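Local coordinates for protein GDP-L-fucose synthase (Campylobacter jejuni subsp. jejuni serotype O:2, PDB 7M13) that acts as an NADPH-dependent GDP-D-glycero-L-gluco-heptose synthase in the biosynthesis of the capsular polysaccharide, at residues 26-31 / 253-258; 113-118 / 123-128. All blocks are in the same frame, centred on the assembly; numbering follows the deposited sequence.

Overall arrangement
Both contacts belong to the NAD(P)-dependent epimerase/dehydratase fold, with centres about 27 Å apart; their nearest atoms stay about 10 Å from each other, so they do not touch. Contact 1 joins two helices far apart in sequence: helix 19-30, which follows the glycine-rich NADP-binding loop, and helix 247-260. Contact 2 is local, folding the loop between strand 105-111 and helix 138-158 onto itself. The bound NADP lies about 12 Å from the Asn27 side chain in contact 1 and about 8 Å from that of Met114 in contact 2. The Met114 side chain is also about 4 Å from that of Lys144, a cofactor-binding residue, which places contact 2 beside the NADP pocket.

Contact 1: 26-31 / 253-258; sequences ENLQKR and VAIYTM
Ile255 reaches from helix 247-260 into the angle between Leu28 and Arg31, and it carries most of the contact. On the tight, buried side its CD1 lies 3.8 Å from Leu28 CD2, with Ile255 CG1 almost as close, 3.9 Å from the same methyl. Leu28 also touches Phe65 of strand 63-66, as do Ala254 and Met258, so both helices rest on this part of the central sheet. Asn27 adds a looser touch, its CB 4.2 Å from Ile255 CD1.

The other side faces solvent. There the exposed Arg31 stretches back over Ile255, its chain extended from CG to NE (chi2 174°), and lays one guanidinium face on the methyl: Ile255 CD1 stands 3.8 Å above the plane, over its centre. Arg31 NH1 comes 3.8 Å from Ile255 CG2, while NH2 makes a salt bridge with Asp252 on the same helix as Ile255. Asn27 ND2 bonds to Ala23 O and to Asp248 OD1.

No hydrogen bond links the two segments themselves. Apolar contact therefore sets the spacing of the two helices, while Asp252 and Asp248, on the same helix as Ile255, would hold Arg31 and Asn27 in place, Asp252 probably offsetting part of the guanidinium charge over the methyl.

Contact 2: 113-118 / 123-128; sequences YMYPEN and LKEEYL
Lys124 O accepts a hydrogen bond from the backbone N of Tyr127, 3.0 Å away, closing a 3-10 turn. The same oxygen lies against the Tyr115 ring, 3.5 Å from CE1. That ring is the centre of the contact. Its CG is trans to its own carbonyl carbon (chi1 -71°), which sends the aromatic group across to the 123-128 segment. Backbone atoms line one edge: Glu125 O and Leu128 N both lie in the ring plane, the latter 3.7 Å from Tyr115 CD1. Over one face sits Met114 CG, 4.1 Å above the ring centre, whereas Leu123 CD1 approaches CD2 of Tyr115 obliquely at 4.0 Å.

At the far end of the ring, Tyr115 OH passes 3.3 Å from Glu125 CA. The two side chains run alongside each other in the same direction, with ring and carboxylate planes 81° apart, and both end at Asn278: Tyr115 OH bonds to its OD1, Glu125 OE2 to its backbone N. Leu128 swings its CG opposite its backbone N (chi1 175°), and its CD1 rests 3.6 Å from Met114 O; it also packs on Tyr138 of the second subunit. Pro116 CD lies 3.1 Å from Tyr127 O. Arg317 NH1 and NH2 hydrogen-bond to Tyr115 O and Pro116 O.

No hydrogen bond crosses between the segments. The loop is instead held by the Tyr115 ring, seated on a turn and anchored through its hydroxyl by Asn278 of strand 277-278, an anchorage consistent with a fixed backbone at Met114, which packs on the cofactor-binding Lys144.

Contact 1: 26-31 / 253-258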
loop_
_atom_site.group_PDB
_atom_site.type_symbol
_atom_site.label_atom_id
_atom_site.label_comp_id
_atom_site.label_asym_id
_atom_site.label_seq_id
_atom_site.Cartn_x
_atom_site.Cartn_y
_atom_site.Cartn_z
ATOM N N GLU B 26 27.130 -5.501 14.185
ATOM C CA GLU B 26 28.044 -6.313 15.050
ATOM C C GLU B 26 28.237 -7.727 14.497
ATOM O O GLU B 26 29.369 -8.251 14.524
ATOM C CB GLU B 26 27.518 -6.349 16.482
ATOM C CG GLU B 26 27.655 -5.014 17.175
ATOM C CD GLU B 26 27.035 -4.975 18.562
ATOM O OE1 GLU B 26 26.284 -5.933 18.914
ATOM O OE2 GLU B 26 27.272 -3.968 19.268
ATOM N N ASN B 27 27.176 -8.398 14.074
ATOM C CA ASN B 27 27.226 -9.786 13.573
ATOM C C ASN B 27 27.980 -9.839 12.230
ATOM O O ASN B 27 28.765 -10.765 12.020
ATOM C CB ASN B 27 25.824 -10.368 13.457
ATOM C CG ASN B 27 25.390 -10.939 14.782
ATOM O OD1 ASN B 27 25.816 -12.045 15.105
ATOM N ND2 ASN B 27 24.678 -10.166 15.587
ATOM N N LEU B 28 27.801 -8.860 11.341
ATOM C CA LEU B 28 28.570 -8.813 10.075
ATOM C C LEU B 28 30.070 -8.633 10.395
ATOM O O LEU B 28 30.828 -9.406 9.833
ATOM C CB LEU B 28 28.025 -7.678 9.215
ATOM C CG LEU B 28 26.687 -7.997 8.561
ATOM C CD1 LEU B 28 26.062 -6.726 8.061
ATOM C CD2 LEU B 28 26.858 -9.005 7.433
ATOM N N GLN B 29 30.419 -7.679 11.253
ATOM C CA GLN B 29 31.854 -7.428 11.603
ATOM C C GLN B 29 32.433 -8.730 12.169
ATOM O O GLN B 29 33.577 -9.131 11.794
ATOM C CB GLN B 29 31.948 -6.219 12.515
ATOM C CG GLN B 29 31.760 -4.916 11.756
ATOM C CD GLN B 29 31.651 -3.691 12.630
ATOM O OE1 GLN B 29 31.304 -3.764 13.811
ATOM N NE2 GLN B 29 31.876 -2.543 12.027
ATOM N N LYS B 30 31.690 -9.421 13.023
ATOM C CA LYS B 30 32.223 -10.630 13.711
ATOM C C LYS B 30 32.542 -11.736 12.691
ATOM O O LYS B 30 33.365 -12.640 12.991
ATOM C CB LYS B 30 31.255 -11.116 14.791
ATOM C CG LYS B 30 31.740 -12.354 15.539
ATOM C CD LYS B 30 30.684 -13.078 16.359
ATOM C CE LYS B 30 31.298 -14.082 17.315
ATOM N NZ LYS B 30 30.524 -14.124 18.576
ATOM N N ARG B 31 31.905 -11.732 11.528
ATOM C CA ARG B 31 32.079 -12.718 10.453
ATOM C C ARG B 31 33.052 -12.203 9.381
ATOM O O ARG B 31 33.204 -12.913 8.376
ATOM C CB ARG B 31 30.706 -13.061 9.868
ATOM C CG ARG B 31 29.772 -13.661 10.907
ATOM C CD ARG B 31 28.426 -13.817 10.255
ATOM N NE ARG B 31 27.371 -13.954 11.236
ATOM C CZ ARG B 31 26.327 -14.735 11.072
ATOM N NH1 ARG B 31 26.202 -15.460 9.968
ATOM N NH2 ARG B 31 25.436 -14.821 12.039
ATOM N N VAL B 253 19.404 -14.817 10.672
ATOM C CA VAL B 253 18.491 -15.239 9.574
ATOM C C VAL B 253 18.604 -14.222 8.429
ATOM O O VAL B 253 18.508 -14.614 7.280
ATOM C CB VAL B 253 17.023 -15.499 9.996
ATOM C CG1 VAL B 253 16.323 -14.254 10.512
ATOM C CG2 VAL B 253 16.246 -16.163 8.876
ATOM N N ALA B 254 18.817 -12.945 8.739
ATOM C CA ALA B 254 19.004 -11.937 7.673
ATOM C C ALA B 254 20.252 -12.250 6.861
ATOM O O ALA B 254 20.208 -12.238 5.607
ATOM C CB ALA B 254 19.026 -10.557 8.278
ATOM N N ILE B 255 21.343 -12.628 7.537
ATOM C CA ILE B 255 22.584 -12.976 6.803
ATOM C C ILE B 255 22.394 -14.319 6.090
ATOM O O ILE B 255 22.808 -14.510 4.931
ATOM C CB ILE B 255 23.796 -12.973 7.744
ATOM C CG1 ILE B 255 24.051 -11.564 8.278
ATOM C CG2 ILE B 255 24.979 -13.544 6.984
ATOM C CD1 ILE B 255 24.955 -11.512 9.481
ATOM N N TYR B 256 21.728 -15.280 6.724
ATOM C CA TYR B 256 21.441 -16.563 6.058
ATOM C C TYR B 256 20.633 -16.347 4.771
ATOM O O TYR B 256 20.870 -16.992 3.742
ATOM C CB TYR B 256 20.680 -17.491 7.004
ATOM C CG TYR B 256 20.354 -18.812 6.387
ATOM C CD1 TYR B 256 21.261 -19.851 6.468
ATOM C CD2 TYR B 256 19.155 -19.032 5.721
ATOM C CE1 TYR B 256 20.985 -21.070 5.872
ATOM C CE2 TYR B 256 18.880 -20.237 5.109
ATOM C CZ TYR B 256 19.805 -21.259 5.192
ATOM O OH TYR B 256 19.551 -22.479 4.611
ATOM N N THR B 257 19.644 -15.463 4.845
ATOM C CA THR B 257 18.817 -15.109 3.674
ATOM C C THR B 257 19.725 -14.571 2.584
ATOM O O THR B 257 19.626 -15.023 1.463
ATOM C CB THR B 257 17.737 -14.075 4.044
ATOM O OG1 THR B 257 16.869 -14.624 5.041
ATOM C CG2 THR B 257 16.808 -13.827 2.866
ATOM N N MET B 258 20.564 -13.581 2.889
ATOM C CA MET B 258 21.465 -13.035 1.855
ATOM C C MET B 258 22.269 -14.171 1.223
ATOM O O MET B 258 22.446 -14.186 0.000
ATOM C CB MET B 258 22.465 -12.041 2.458
ATOM C CG MET B 258 21.883 -10.742 2.790
ATOM S SD MET B 258 21.176 -9.909 1.309
ATOM C CE MET B 258 21.078 -8.249 1.963
#

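Contact 2: 113-118 / 123-128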
loop_
_atom_site.group_PDB
_atom_site.type_symbol
_atom_site.label_atom_id
_atom_site.label_comp_id
_atom_site.label_asym_id
_atom_site.label_seq_id
_atom_site.Cartn_x
_atom_site.Cartn_y
_atom_site.Cartn_z
ATOM N N TYR B 113 1.914 -6.825 12.186
ATOM C CA TYR B 113 0.758 -5.919 12.004
ATOM C C TYR B 113 0.334 -5.917 10.538
ATOM O O TYR B 113 -0.765 -5.377 10.256
ATOM C CB TYR B 113 1.072 -4.499 12.465
ATOM C CG TYR B 113 1.109 -4.312 13.964
ATOM C CD1 TYR B 113 0.037 -4.662 14.768
ATOM C CD2 TYR B 113 2.203 -3.729 14.562
ATOM C CE1 TYR B 113 0.056 -4.451 16.138
ATOM C CE2 TYR B 113 2.244 -3.516 15.931
ATOM C CZ TYR B 113 1.175 -3.892 16.719
ATOM O OH TYR B 113 1.224 -3.663 18.059
ATOM N N MET B 114 1.069 -6.631 9.679
ATOM C CA MET B 114 0.712 -6.737 8.236
ATOM C C MET B 114 -0.307 -7.870 8.038
ATOM O O MET B 114 -0.763 -8.058 6.894
ATOM C CB MET B 114 1.956 -7.019 7.386
ATOM C CG MET B 114 2.170 -8.494 7.102
ATOM S SD MET B 114 3.708 -8.813 6.199
ATOM C CE MET B 114 4.727 -7.467 6.799
ATOM N N TYR B 115 -0.641 -8.592 9.116
ATOM C CA TYR B 115 -1.595 -9.704 9.090
ATOM C C TYR B 115 -2.925 -9.292 9.694
ATOM O O TYR B 115 -2.979 -8.469 10.612
ATOM C CB TYR B 115 -1.016 -10.935 9.788
ATOM C CG TYR B 115 0.084 -11.606 9.024
ATOM C CD1 TYR B 115 -0.088 -12.156 7.761
ATOM C CD2 TYR B 115 1.343 -11.716 9.600
ATOM C CE1 TYR B 115 0.947 -12.800 7.099
ATOM C CE2 TYR B 115 2.380 -12.363 8.952
ATOM C CZ TYR B 115 2.187 -12.887 7.690
ATOM O OH TYR B 115 3.203 -13.516 7.048
ATOM N N PRO B 116 -4.025 -9.935 9.258
ATOM C CA PRO B 116 -5.351 -9.639 9.794
ATOM C C PRO B 116 -5.386 -9.809 11.318
ATOM O O PRO B 116 -4.813 -10.767 11.814
ATOM C CB PRO B 116 -6.279 -10.651 9.129
ATOM C CG PRO B 116 -5.567 -11.015 7.827
ATOM C CD PRO B 116 -4.088 -10.960 8.196
ATOM N N GLU B 117 -6.079 -8.910 12.020
ATOM C CA GLU B 117 -6.194 -8.951 13.498
ATOM C C GLU B 117 -6.719 -10.337 13.920
ATOM O O GLU B 117 -6.195 -10.898 14.877
ATOM C CB GLU B 117 -7.150 -7.832 13.921
ATOM C CG GLU B 117 -7.418 -7.795 15.412
ATOM C CD GLU B 117 -8.127 -6.526 15.854
ATOM O OE1 GLU B 117 -8.891 -5.975 15.053
ATOM O OE2 GLU B 117 -7.913 -6.121 16.998
ATOM N N ASN B 118 -7.676 -10.866 13.188
ATOM C CA ASN B 118 -8.391 -12.090 13.638
ATOM C C ASN B 118 -7.896 -13.311 12.862
ATOM O O ASN B 118 -8.543 -14.382 12.965
ATOM C CB ASN B 118 -9.900 -11.901 13.525
ATOM C CG ASN B 118 -10.440 -10.903 14.530
ATOM O OD1 ASN B 118 -10.012 -10.871 15.681
ATOM N ND2 ASN B 118 -11.345 -10.049 14.086
ATOM N N LEU B 123 0.433 -17.750 12.498
ATOM C CA LEU B 123 0.166 -16.994 11.254
ATOM C C LEU B 123 1.016 -17.514 10.109
ATOM O O LEU B 123 2.268 -17.511 10.216
ATOM C CB LEU B 123 0.493 -15.521 11.502
ATOM C CG LEU B 123 -0.340 -14.849 12.572
ATOM C CD1 LEU B 123 0.337 -13.570 13.039
ATOM C CD2 LEU B 123 -1.743 -14.584 12.036
ATOM N N LYS B 124 0.383 -17.962 9.033
ATOM C CA LYS B 124 1.046 -18.365 7.789
ATOM C C LYS B 124 1.228 -17.133 6.915
ATOM O O LYS B 124 0.387 -16.234 6.938
ATOM C CB LYS B 124 0.183 -19.410 7.103
ATOM C CG LYS B 124 0.027 -20.720 7.862
ATOM C CD LYS B 124 -0.689 -21.780 7.027
ATOM C CE LYS B 124 0.059 -22.259 5.809
ATOM N NZ LYS B 124 -0.708 -23.278 5.049
ATOM N N GLU B 125 2.206 -17.204 6.040
ATOM C CA GLU B 125 2.483 -16.092 5.088
ATOM C C GLU B 125 1.217 -15.827 4.267
ATOM O O GLU B 125 0.960 -14.660 3.903
ATOM C CB GLU B 125 3.714 -16.460 4.287
ATOM C CG GLU B 125 4.996 -16.377 5.091
ATOM C CD GLU B 125 5.458 -17.647 5.804
ATOM O OE1 GLU B 125 4.654 -18.646 5.852
ATOM O OE2 GLU B 125 6.624 -17.688 6.294
ATOM N N GLU B 126 0.482 -16.870 3.917
ATOM C CA GLU B 126 -0.684 -16.805 3.031
ATOM C C GLU B 126 -1.848 -16.103 3.700
ATOM O O GLU B 126 -2.847 -15.897 2.993
ATOM C CB GLU B 126 -1.126 -18.210 2.613
ATOM C CG GLU B 126 -0.136 -18.927 1.722
ATOM C CD GLU B 126 0.927 -19.757 2.440
ATOM O OE1 GLU B 126 1.587 -20.552 1.719
ATOM O OE2 GLU B 126 1.115 -19.620 3.696
ATOM N N TYR B 127 -1.788 -15.734 4.986
ATOM C CA TYR B 127 -2.906 -15.040 5.663
ATOM C C TYR B 127 -2.901 -13.545 5.324
ATOM O O TYR B 127 -3.836 -12.856 5.720
ATOM C CB TYR B 127 -2.852 -15.287 7.175
ATOM C CG TYR B 127 -3.071 -16.732 7.590
ATOM C CD1 TYR B 127 -3.459 -17.703 6.688
ATOM C CD2 TYR B 127 -2.857 -17.098 8.906
ATOM C CE1 TYR B 127 -3.706 -19.016 7.105
ATOM C CE2 TYR B 127 -3.071 -18.396 9.329
ATOM C CZ TYR B 127 -3.472 -19.352 8.432
ATOM O OH TYR B 127 -3.652 -20.662 8.849
ATOM N N LEU B 128 -1.880 -13.039 4.631
ATOM C CA LEU B 128 -1.931 -11.671 4.084
ATOM C C LEU B 128 -3.270 -11.448 3.367
ATOM O O LEU B 128 -3.639 -12.280 2.503
ATOM C CB LEU B 128 -0.715 -11.487 3.177
ATOM C CG LEU B 128 -0.672 -10.159 2.433
ATOM C CD1 LEU B 128 -0.769 -9.006 3.387
ATOM C CD2 LEU B 128 0.584 -10.076 1.573
#